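Local coordinates for protein Fe(2+) transporter FeoB (Legionella pneumophila, PDB 3IBY) that probably transports ferrous iron across the bacterial inner membrane in a GTP-driven uptake system, this chain being its cytosolic domain, at residues N89-A93 against C94-R98; Q244-H247 against E248-L252; E133-E136 against S137-C141. One frame throughout, in Å; residues are numbered along the deposited sequence.

Overall arrangement
Contact 2, on helix 234-253, is the common partner of the other two. Its centre lies about 13 Å from that of contact 1 and about 12 Å from that of contact 3, and it touches both. Toward contact 1 the link is polar and apolar together: E97 OE1 lies 2.9 Å from H247 ND1, and V250 CG2 packs 3.6 Å from E97 CA. Toward contact 3 it is apolar, with I249 CG2 3.8 Å from L135 CD1. Contacts 1 and 3 approach to about 4 Å between nearest atoms without touching. Of the three, contact 1 is nearest the predicted GTP site, the D92 side chain lying about 3 Å from that of M119.

Contact 1. Residues N89-A93 against C94-R98; sequences NVIDA and CHLER
C94 is gripped by D92 two residues earlier: its backbone N donates to D92 OD1 at 2.9 Å with an N-H...O angle of 164°, closing an Asx turn. With CG anti to the backbone N (chi1 -178°), the D92 carboxylate lies beside its own carbonyl carbon, close to the turn; the C94 N-H meets OD1 from above the carboxylate plane. The CB of C94 is also close, 3.4 Å from D92 OD1. At H95 the main chain closes a second ring: H95 N donates to D92 O at 2.9 Å in a nearly straight bond, and the helical phi/psi values of A93 and C94 make this a type I beta turn. The imidazole lies alongside the D92 side chain, with its ND1 edge 3.4 Å from D92 OD2 in a weak hydrogen bond and the two planes almost perpendicular (87°). L96, starting helix 96-106, lays its CD1 against I91 CG2 at 3.7 Å, the two side chains crossing at a slant, and it also touches V253 of helix 234-253. This is the strand-to-helix connection of a beta-alpha-beta unit, strand 86-92, helix 96-106, strand 113-118, in the P-loop GTPase fold. The firm OD1 bond and the weak OD2 one would together help to limit the carboxylate's rotation; its negative charge probably favours a proton on H95 ND1.

Contact 2. Residues Q244-H247 against E248-L252; sequences QKIH and EIVTL
Q244 O accepts the N-H of E248 at 2.8 Å, a regular i to i+4 bond of helix 234-253. K245 O continues the ladder with I249 N, and I249 CD1 folds back to 3.3 Å from that same K245 O. The lysine chain bends at its second torsion (chi2 56°), which brings NZ round to E248 OE1 in a 3.3 Å salt bridge, met 48° out of the carboxylate plane. I246 O takes V250 N at 2.9 Å, while the CG2 methyls of I246 and V250 are neighbours along one flank. At H247 the carbonyl O holds T251 N at 3.0 Å in a nearly straight bond. T251 OG1 is 2.9 Å from H247 O but also 2.7 Å from E248 O, so its single proton is not assigned. T251 CG2 makes an off-centre CH-pi contact, 4.1 Å from the centroid of the H247 ring, whose ND1 is hydrogen-bonded to E97 OE1. The helix packs against two others: I246 and V250 pack on helix 96-106, through E97 and, for I246, also L100 and S104, whereas I249 lies against L135, L138 and L139 of helix 132-139.

Contact 3. Residues E133-E136 against S137-C141; sequences EKLE and SLLGC
E133-E136 and S137-C141 form the C-terminal end of helix 132-139 and its exit toward strand 143-145. Four successive i to i+4 backbone bonds bridge the two segments. S137 N reaches E133 O at 3.0 Å and L138 N reaches K134 O at 2.9 Å. The straightest of the four joins L139 N to L135 O, 2.8 Å with an N-H...O angle of 170°; the last, from G140 N to E136 O, is the most bent. The helix ends at G140, the first residue to leave helical phi/psi, with a positive phi of 68°. Helix 132-139 lies in the connection between strand 113-118 and strand 143-145, the latter at an edge of the central sheet of the P-loop GTPase fold. Side chains also meet along this turn: on the inner flank L135 and L139 pack across one another, L135 CD1 lying 3.7 Å from L139 CG. The leucine L135 has its CG anti to the backbone N (chi1 -179°), and this together with the bend at chi2 leaves CD1 against L139. L135 also touches V253 of helix 234-253, and L139 touches F107. Near the exit, E136 carries its extended chain past C141, with CG 3.2 Å from C141 O, and its OE1 accepts the backbone N-H of V143 at the start of the strand.

Contact 1. Residues N89-A93 against C94-R98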
ATOM      1  N   ASN A  89       4.332   3.371   3.348  1.00 12.21           N
ATOM      2  CA  ASN A  89       3.400   2.385   3.821  1.00 11.77           C
ATOM      3  C   ASN A  89       3.754   2.143   5.282  1.00 12.04           C
ATOM      4  O   ASN A  89       4.819   1.614   5.614  1.00 11.73           O
ATOM      5  CB  ASN A  89       3.547   1.150   2.945  1.00 11.60           C
ATOM      6  CG  ASN A  89       2.715  -0.008   3.401  1.00 12.35           C
ATOM      7  OD1 ASN A  89       1.714   0.152   4.128  1.00 13.33           O
ATOM      8  ND2 ASN A  89       3.116  -1.204   2.975  1.00  8.18           N
ATOM      9  N   VAL A  90       2.860   2.575   6.163  1.00 12.78           N
ATOM     10  CA  VAL A  90       2.984   2.307   7.605  1.00 12.42           C
ATOM     11  C   VAL A  90       2.351   1.004   7.990  1.00 12.08           C
ATOM     12  O   VAL A  90       1.156   0.812   7.823  1.00 10.65           O
ATOM     13  CB  VAL A  90       2.243   3.317   8.497  1.00 12.58           C
ATOM     14  CG1 VAL A  90       2.950   3.388   9.854  1.00 12.20           C
ATOM     15  CG2 VAL A  90       2.183   4.612   7.862  1.00 13.06           C
ATOM     16  N   ILE A  91       3.168   0.155   8.588  1.00 12.82           N
ATOM     17  CA  ILE A  91       2.762  -1.153   9.037  1.00 12.97           C
ATOM     18  C   ILE A  91       2.827  -1.201  10.524  1.00 13.07           C
ATOM     19  O   ILE A  91       3.737  -0.626  11.113  1.00 13.17           O
ATOM     20  CB  ILE A  91       3.739  -2.171   8.507  1.00 13.22           C
ATOM     21  CG1 ILE A  91       3.572  -2.265   7.009  1.00 14.00           C
ATOM     22  CG2 ILE A  91       3.510  -3.535   9.114  1.00 12.38           C
ATOM     23  CD1 ILE A  91       4.405  -3.304   6.391  1.00 14.61           C
ATOM     24  N   ASP A  92       1.882  -1.917  11.125  1.00 13.59           N
ATOM     25  CA  ASP A  92       1.887  -2.227  12.561  1.00 13.55           C
ATOM     26  C   ASP A  92       2.583  -3.571  12.751  1.00 12.90           C
ATOM     27  O   ASP A  92       2.058  -4.585  12.341  1.00 12.79           O
ATOM     28  CB  ASP A  92       0.448  -2.292  13.118  1.00 13.29           C
ATOM     29  CG  ASP A  92       0.404  -2.559  14.646  1.00 14.54           C
ATOM     30  OD1 ASP A  92       1.470  -2.890  15.196  1.00 16.50           O
ATOM     31  OD2 ASP A  92      -0.677  -2.445  15.306  1.00 14.09           O
ATOM     32  N   ALA A  93       3.731  -3.585  13.429  1.00 13.30           N
ATOM     33  CA  ALA A  93       4.516  -4.834  13.652  1.00 13.25           C
ATOM     34  C   ALA A  93       3.706  -5.941  14.298  1.00 13.10           C
ATOM     35  O   ALA A  93       3.960  -7.123  14.112  1.00 14.56           O
ATOM     36  CB  ALA A  93       5.752  -4.547  14.462  1.00 12.60           C
ATOM     37  N   CYS A  94       2.695  -5.566  15.029  1.00 13.08           N
ATOM     38  CA  CYS A  94       1.936  -6.540  15.748  1.00 14.21           C
ATOM     39  C   CYS A  94       0.896  -7.237  14.867  1.00 14.14           C
ATOM     40  O   CYS A  94       0.217  -8.154  15.320  1.00 15.41           O
ATOM     41  CB  CYS A  94       1.200  -5.852  16.920  1.00 14.84           C
ATOM     42  SG  CYS A  94       2.253  -4.917  18.081  1.00 15.64           S
ATOM     43  N   HIS A  95       0.680  -6.772  13.646  1.00 13.31           N
ATOM     44  CA  HIS A  95      -0.355  -7.389  12.822  1.00 12.40           C
ATOM     45  C   HIS A  95       0.152  -7.382  11.434  1.00 12.45           C
ATOM     46  O   HIS A  95      -0.530  -6.885  10.535  1.00 14.37           O
ATOM     47  CB  HIS A  95      -1.670  -6.616  12.908  1.00 11.79           C
ATOM     48  CG  HIS A  95      -2.243  -6.581  14.285  1.00 11.10           C
ATOM     49  ND1 HIS A  95      -2.259  -5.437  15.046  1.00  9.68           N
ATOM     50  CD2 HIS A  95      -2.756  -7.562  15.067  1.00  9.64           C
ATOM     51  CE1 HIS A  95      -2.820  -5.696  16.215  1.00 10.52           C
ATOM     52  NE2 HIS A  95      -3.126  -6.977  16.254  1.00 10.51           N
ATOM     53  N   LEU A  96       1.360  -7.920  11.287  1.00 11.58           N
ATOM     54  CA  LEU A  96       2.114  -7.920  10.058  1.00 10.97           C
ATOM     55  C   LEU A  96       1.339  -8.590   8.953  1.00 10.89           C
ATOM     56  O   LEU A  96       1.129  -8.008   7.906  1.00 11.77           O
ATOM     57  CB  LEU A  96       3.444  -8.639  10.283  1.00 10.82           C
ATOM     58  CG  LEU A  96       4.495  -8.466   9.196  1.00 11.35           C
ATOM     59  CD1 LEU A  96       4.867  -6.971   9.061  1.00  8.88           C
ATOM     60  CD2 LEU A  96       5.709  -9.382   9.464  1.00  8.41           C
ATOM     61  N   GLU A  97       0.867  -9.793   9.184  1.00 11.07           N
ATOM     62  CA  GLU A  97       0.245 -10.538   8.117  1.00 11.25           C
ATOM     63  C   GLU A  97      -0.976  -9.829   7.525  1.00 11.46           C
ATOM     64  O   GLU A  97      -1.161  -9.823   6.275  1.00 11.20           O
ATOM     65  CB  GLU A  97      -0.139 -11.920   8.589  1.00 11.29           C
ATOM     66  CG  GLU A  97      -0.536 -12.817   7.448  1.00 12.32           C
ATOM     67  CD  GLU A  97      -0.583 -14.282   7.843  1.00 11.65           C
ATOM     68  OE1 GLU A  97      -0.943 -15.112   6.982  1.00 11.87           O
ATOM     69  OE2 GLU A  97      -0.273 -14.593   9.005  1.00 11.14           O
ATOM     70  N   ARG A  98      -1.806  -9.227   8.384  1.00 11.09           N
ATOM     71  CA  ARG A  98      -2.968  -8.487   7.867  1.00 11.21           C
ATOM     72  C   ARG A  98      -2.458  -7.270   7.102  1.00 11.02           C
ATOM     73  O   ARG A  98      -2.877  -7.014   5.963  1.00 11.39           O
ATOM     74  CB  ARG A  98      -3.937  -8.067   8.963  1.00 11.36           C
ATOM     75  CG  ARG A  98      -4.991  -7.079   8.502  1.00 13.30           C
ATOM     76  CD  ARG A  98      -6.164  -6.827   9.527  1.00 15.67           C
ATOM     77  NE  ARG A  98      -6.695  -5.465   9.314  1.00 18.33           N
ATOM     78  CZ  ARG A  98      -7.979  -5.093   9.207  1.00 17.64           C
ATOM     79  NH1 ARG A  98      -8.989  -5.927   9.382  1.00 17.27           N
ATOM     80  NH2 ARG A  98      -8.244  -3.818   8.962  1.00 17.80           N
TER

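Contact 2. Residues Q244-H247 against E248-L252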
ATOM      1  N   GLN A 244      -1.456 -16.376   0.424  1.00  8.70           N
ATOM      2  CA  GLN A 244      -0.469 -17.476   0.608  1.00  9.06           C
ATOM      3  C   GLN A 244       0.961 -16.929   0.602  1.00  8.04           C
ATOM      4  O   GLN A 244       1.781 -17.319   1.428  1.00  6.26           O
ATOM      5  CB  GLN A 244      -0.641 -18.550  -0.441  1.00  9.52           C
ATOM      6  CG  GLN A 244      -1.706 -19.573  -0.116  1.00 13.99           C
ATOM      7  CD  GLN A 244      -1.815 -20.610  -1.231  1.00 20.43           C
ATOM      8  OE1 GLN A 244      -2.205 -20.272  -2.366  1.00 25.45           O
ATOM      9  NE2 GLN A 244      -1.452 -21.876  -0.929  1.00 22.82           N
ATOM     10  N   LYS A 245       1.214 -15.978  -0.300  1.00  7.31           N
ATOM     11  CA  LYS A 245       2.519 -15.392  -0.445  1.00  7.32           C
ATOM     12  C   LYS A 245       2.813 -14.585   0.804  1.00  7.46           C
ATOM     13  O   LYS A 245       3.963 -14.474   1.247  1.00  6.86           O
ATOM     14  CB  LYS A 245       2.557 -14.469  -1.681  1.00  7.42           C
ATOM     15  CG  LYS A 245       3.973 -13.887  -2.062  1.00  8.10           C
ATOM     16  CD  LYS A 245       5.045 -15.016  -2.296  1.00  9.51           C
ATOM     17  CE  LYS A 245       6.475 -14.524  -2.672  1.00  8.56           C
ATOM     18  NZ  LYS A 245       7.365 -15.671  -3.050  1.00  8.18           N
ATOM     19  N   ILE A 246       1.769 -13.980   1.354  1.00  6.96           N
ATOM     20  CA  ILE A 246       1.979 -13.096   2.467  1.00  7.01           C
ATOM     21  C   ILE A 246       2.197 -13.962   3.691  1.00  6.95           C
ATOM     22  O   ILE A 246       3.087 -13.658   4.475  1.00  6.40           O
ATOM     23  CB  ILE A 246       0.795 -12.156   2.674  1.00  6.64           C
ATOM     24  CG1 ILE A 246       0.843 -11.081   1.619  1.00  6.99           C
ATOM     25  CG2 ILE A 246       0.818 -11.536   4.040  1.00  4.84           C
ATOM     26  CD1 ILE A 246      -0.466 -10.380   1.520  1.00  6.36           C
ATOM     27  N   HIS A 247       1.368 -15.007   3.856  1.00  7.26           N
ATOM     28  CA  HIS A 247       1.518 -15.975   4.960  1.00  8.09           C
ATOM     29  C   HIS A 247       2.915 -16.569   4.882  1.00  7.99           C
ATOM     30  O   HIS A 247       3.602 -16.668   5.857  1.00  8.00           O
ATOM     31  CB  HIS A 247       0.464 -17.089   4.898  1.00  7.96           C
ATOM     32  CG  HIS A 247       0.529 -18.070   6.036  1.00  9.21           C
ATOM     33  ND1 HIS A 247      -0.129 -17.874   7.234  1.00 11.07           N
ATOM     34  CD2 HIS A 247       1.145 -19.276   6.142  1.00 10.46           C
ATOM     35  CE1 HIS A 247       0.093 -18.904   8.034  1.00 11.04           C
ATOM     36  NE2 HIS A 247       0.858 -19.772   7.394  1.00 11.21           N
ATOM     37  N   GLU A 248       3.351 -16.896   3.695  1.00  8.65           N
ATOM     38  CA  GLU A 248       4.676 -17.447   3.557  1.00 10.26           C
ATOM     39  C   GLU A 248       5.758 -16.431   3.970  1.00 10.23           C
ATOM     40  O   GLU A 248       6.699 -16.804   4.641  1.00 10.62           O
ATOM     41  CB  GLU A 248       4.868 -18.080   2.149  1.00 10.31           C
ATOM     42  CG  GLU A 248       6.181 -17.828   1.453  1.00 11.51           C
ATOM     43  CD  GLU A 248       6.156 -18.298  -0.009  1.00 15.03           C
ATOM     44  OE1 GLU A 248       7.129 -17.974  -0.727  1.00 16.19           O
ATOM     45  OE2 GLU A 248       5.166 -18.961  -0.446  1.00 16.96           O
ATOM     46  N   ILE A 249       5.613 -15.160   3.637  1.00 10.32           N
ATOM     47  CA  ILE A 249       6.615 -14.164   4.060  1.00 10.98           C
ATOM     48  C   ILE A 249       6.630 -13.987   5.567  1.00 11.35           C
ATOM     49  O   ILE A 249       7.693 -13.773   6.163  1.00 11.54           O
ATOM     50  CB  ILE A 249       6.376 -12.769   3.408  1.00 11.39           C
ATOM     51  CG1 ILE A 249       6.877 -12.778   1.969  1.00 11.76           C
ATOM     52  CG2 ILE A 249       7.062 -11.626   4.206  1.00 10.74           C
ATOM     53  CD1 ILE A 249       6.068 -11.877   1.062  1.00 13.69           C
ATOM     54  N   VAL A 250       5.452 -14.068   6.185  1.00 11.84           N
ATOM     55  CA  VAL A 250       5.333 -13.858   7.626  1.00 12.09           C
ATOM     56  C   VAL A 250       6.039 -14.999   8.354  1.00 11.94           C
ATOM     57  O   VAL A 250       6.883 -14.766   9.222  1.00 12.21           O
ATOM     58  CB  VAL A 250       3.853 -13.690   8.064  1.00 12.53           C
ATOM     59  CG1 VAL A 250       3.740 -13.683   9.555  1.00 12.46           C
ATOM     60  CG2 VAL A 250       3.257 -12.368   7.525  1.00 12.86           C
ATOM     61  N   THR A 251       5.753 -16.228   7.941  1.00 12.00           N
ATOM     62  CA  THR A 251       6.402 -17.430   8.507  1.00 11.77           C
ATOM     63  C   THR A 251       7.970 -17.431   8.399  1.00 11.35           C
ATOM     64  O   THR A 251       8.643 -18.032   9.204  1.00 11.64           O
ATOM     65  CB  THR A 251       5.778 -18.719   7.885  1.00 11.71           C
ATOM     66  OG1 THR A 251       5.659 -18.545   6.477  1.00 13.02           O
ATOM     67  CG2 THR A 251       4.363 -18.986   8.411  1.00 11.25           C
ATOM     68  N   LEU A 252       8.537 -16.737   7.422  1.00 11.40           N
ATOM     69  CA  LEU A 252       9.995 -16.567   7.292  1.00 11.33           C
ATOM     70  C   LEU A 252      10.591 -15.453   8.184  1.00 12.08           C
ATOM     71  O   LEU A 252      11.782 -15.440   8.482  1.00 12.02           O
ATOM     72  CB  LEU A 252      10.340 -16.248   5.827  1.00 10.94           C
ATOM     73  CG  LEU A 252      10.102 -17.351   4.787  1.00  9.77           C
ATOM     74  CD1 LEU A 252      10.112 -16.806   3.379  1.00  7.67           C
ATOM     75  CD2 LEU A 252      11.145 -18.418   4.951  1.00  8.79           C
TER

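Contact 3. Residues E133-E136 against S137-C141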
ATOM      1  N   GLU A 133      15.799  -7.386   8.175  1.00 16.31           N
ATOM      2  CA  GLU A 133      16.666  -7.577   7.026  1.00 16.57           C
ATOM      3  C   GLU A 133      16.043  -8.604   6.100  1.00 15.96           C
ATOM      4  O   GLU A 133      16.163  -8.469   4.885  1.00 16.53           O
ATOM      5  CB  GLU A 133      18.085  -7.998   7.451  1.00 16.62           C
ATOM      6  CG  GLU A 133      18.678  -7.114   8.613  1.00 18.95           C
ATOM      7  CD  GLU A 133      20.210  -6.950   8.597  1.00 20.55           C
ATOM      8  OE1 GLU A 133      20.656  -5.771   8.631  1.00 20.48           O
ATOM      9  OE2 GLU A 133      20.952  -7.983   8.550  1.00 20.83           O
ATOM     10  N   LYS A 134      15.349  -9.600   6.659  1.00 14.83           N
ATOM     11  CA  LYS A 134      14.745 -10.648   5.830  1.00 14.07           C
ATOM     12  C   LYS A 134      13.465 -10.141   5.170  1.00 12.83           C
ATOM     13  O   LYS A 134      13.236 -10.386   4.002  1.00 12.63           O
ATOM     14  CB  LYS A 134      14.523 -11.934   6.639  1.00 14.05           C
ATOM     15  CG  LYS A 134      14.096 -13.179   5.841  1.00 13.79           C
ATOM     16  CD  LYS A 134      15.210 -13.891   5.053  1.00 12.88           C
ATOM     17  CE  LYS A 134      14.611 -14.849   3.973  1.00 11.23           C
ATOM     18  NZ  LYS A 134      15.579 -15.703   3.197  1.00  6.90           N
ATOM     19  N   LEU A 135      12.646  -9.423   5.919  1.00 12.54           N
ATOM     20  CA  LEU A 135      11.419  -8.806   5.386  1.00 11.95           C
ATOM     21  C   LEU A 135      11.741  -7.891   4.212  1.00 11.96           C
ATOM     22  O   LEU A 135      11.153  -7.993   3.141  1.00 11.42           O
ATOM     23  CB  LEU A 135      10.728  -8.028   6.486  1.00 11.57           C
ATOM     24  CG  LEU A 135       9.413  -7.341   6.111  1.00 11.41           C
ATOM     25  CD1 LEU A 135       8.436  -8.348   5.508  1.00 10.57           C
ATOM     26  CD2 LEU A 135       8.816  -6.633   7.325  1.00  7.65           C
ATOM     27  N   GLU A 136      12.731  -7.039   4.413  1.00 12.48           N
ATOM     28  CA  GLU A 136      13.233  -6.172   3.359  1.00 13.01           C
ATOM     29  C   GLU A 136      13.756  -6.973   2.162  1.00 12.92           C
ATOM     30  O   GLU A 136      13.499  -6.626   1.005  1.00 13.99           O
ATOM     31  CB  GLU A 136      14.310  -5.207   3.922  1.00 13.11           C
ATOM     32  CG  GLU A 136      15.007  -4.334   2.861  1.00 13.88           C
ATOM     33  CD  GLU A 136      15.840  -3.154   3.436  1.00 14.90           C
ATOM     34  OE1 GLU A 136      15.418  -2.431   4.371  1.00 10.89           O
ATOM     35  OE2 GLU A 136      16.950  -2.947   2.905  1.00 17.50           O
ATOM     36  N   SER A 137      14.485  -8.044   2.418  1.00 13.06           N
ATOM     37  CA  SER A 137      15.029  -8.847   1.319  1.00 12.79           C
ATOM     38  C   SER A 137      13.875  -9.436   0.504  1.00 12.94           C
ATOM     39  O   SER A 137      13.888  -9.390  -0.714  1.00 13.08           O
ATOM     40  CB  SER A 137      15.932  -9.955   1.847  1.00 12.64           C
ATOM     41  OG  SER A 137      16.527 -10.675   0.768  1.00 12.89           O
ATOM     42  N   LEU A 138      12.870  -9.978   1.186  1.00 13.28           N
ATOM     43  CA  LEU A 138      11.693 -10.549   0.528  1.00 12.93           C
ATOM     44  C   LEU A 138      10.865  -9.494  -0.197  1.00 13.27           C
ATOM     45  O   LEU A 138      10.564  -9.674  -1.368  1.00 13.58           O
ATOM     46  CB  LEU A 138      10.794 -11.278   1.532  1.00 12.32           C
ATOM     47  CG  LEU A 138      11.333 -12.582   2.076  1.00 11.86           C
ATOM     48  CD1 LEU A 138      10.448 -13.143   3.222  1.00 10.50           C
ATOM     49  CD2 LEU A 138      11.452 -13.576   0.909  1.00 10.65           C
ATOM     50  N   LEU A 139      10.495  -8.408   0.488  1.00 13.63           N
ATOM     51  CA  LEU A 139       9.586  -7.392  -0.093  1.00 13.65           C
ATOM     52  C   LEU A 139      10.235  -6.496  -1.169  1.00 14.24           C
ATOM     53  O   LEU A 139       9.518  -5.793  -1.921  1.00 14.85           O
ATOM     54  CB  LEU A 139       9.009  -6.462   0.995  1.00 13.33           C
ATOM     55  CG  LEU A 139       8.065  -7.000   2.075  1.00 13.12           C
ATOM     56  CD1 LEU A 139       7.502  -5.858   2.916  1.00  9.28           C
ATOM     57  CD2 LEU A 139       6.958  -7.855   1.482  1.00 12.04           C
ATOM     58  N   GLY A 140      11.569  -6.460  -1.220  1.00 14.04           N
ATOM     59  CA  GLY A 140      12.263  -5.616  -2.195  1.00 13.76           C
ATOM     60  C   GLY A 140      12.161  -4.106  -2.011  1.00 13.43           C
ATOM     61  O   GLY A 140      12.367  -3.372  -2.942  1.00 13.59           O
ATOM     62  N   CYS A 141      11.845  -3.626  -0.816  1.00 13.67           N
ATOM     63  CA  CYS A 141      11.873  -2.180  -0.524  1.00 13.29           C
ATOM     64  C   CYS A 141      12.457  -1.942   0.848  1.00 12.69           C
ATOM     65  O   CYS A 141      12.426  -2.846   1.680  1.00 12.16           O
ATOM     66  CB  CYS A 141      10.476  -1.614  -0.533  1.00 13.38           C
ATOM     67  SG  CYS A 141       9.412  -2.160   0.848  1.00 16.22           S
TER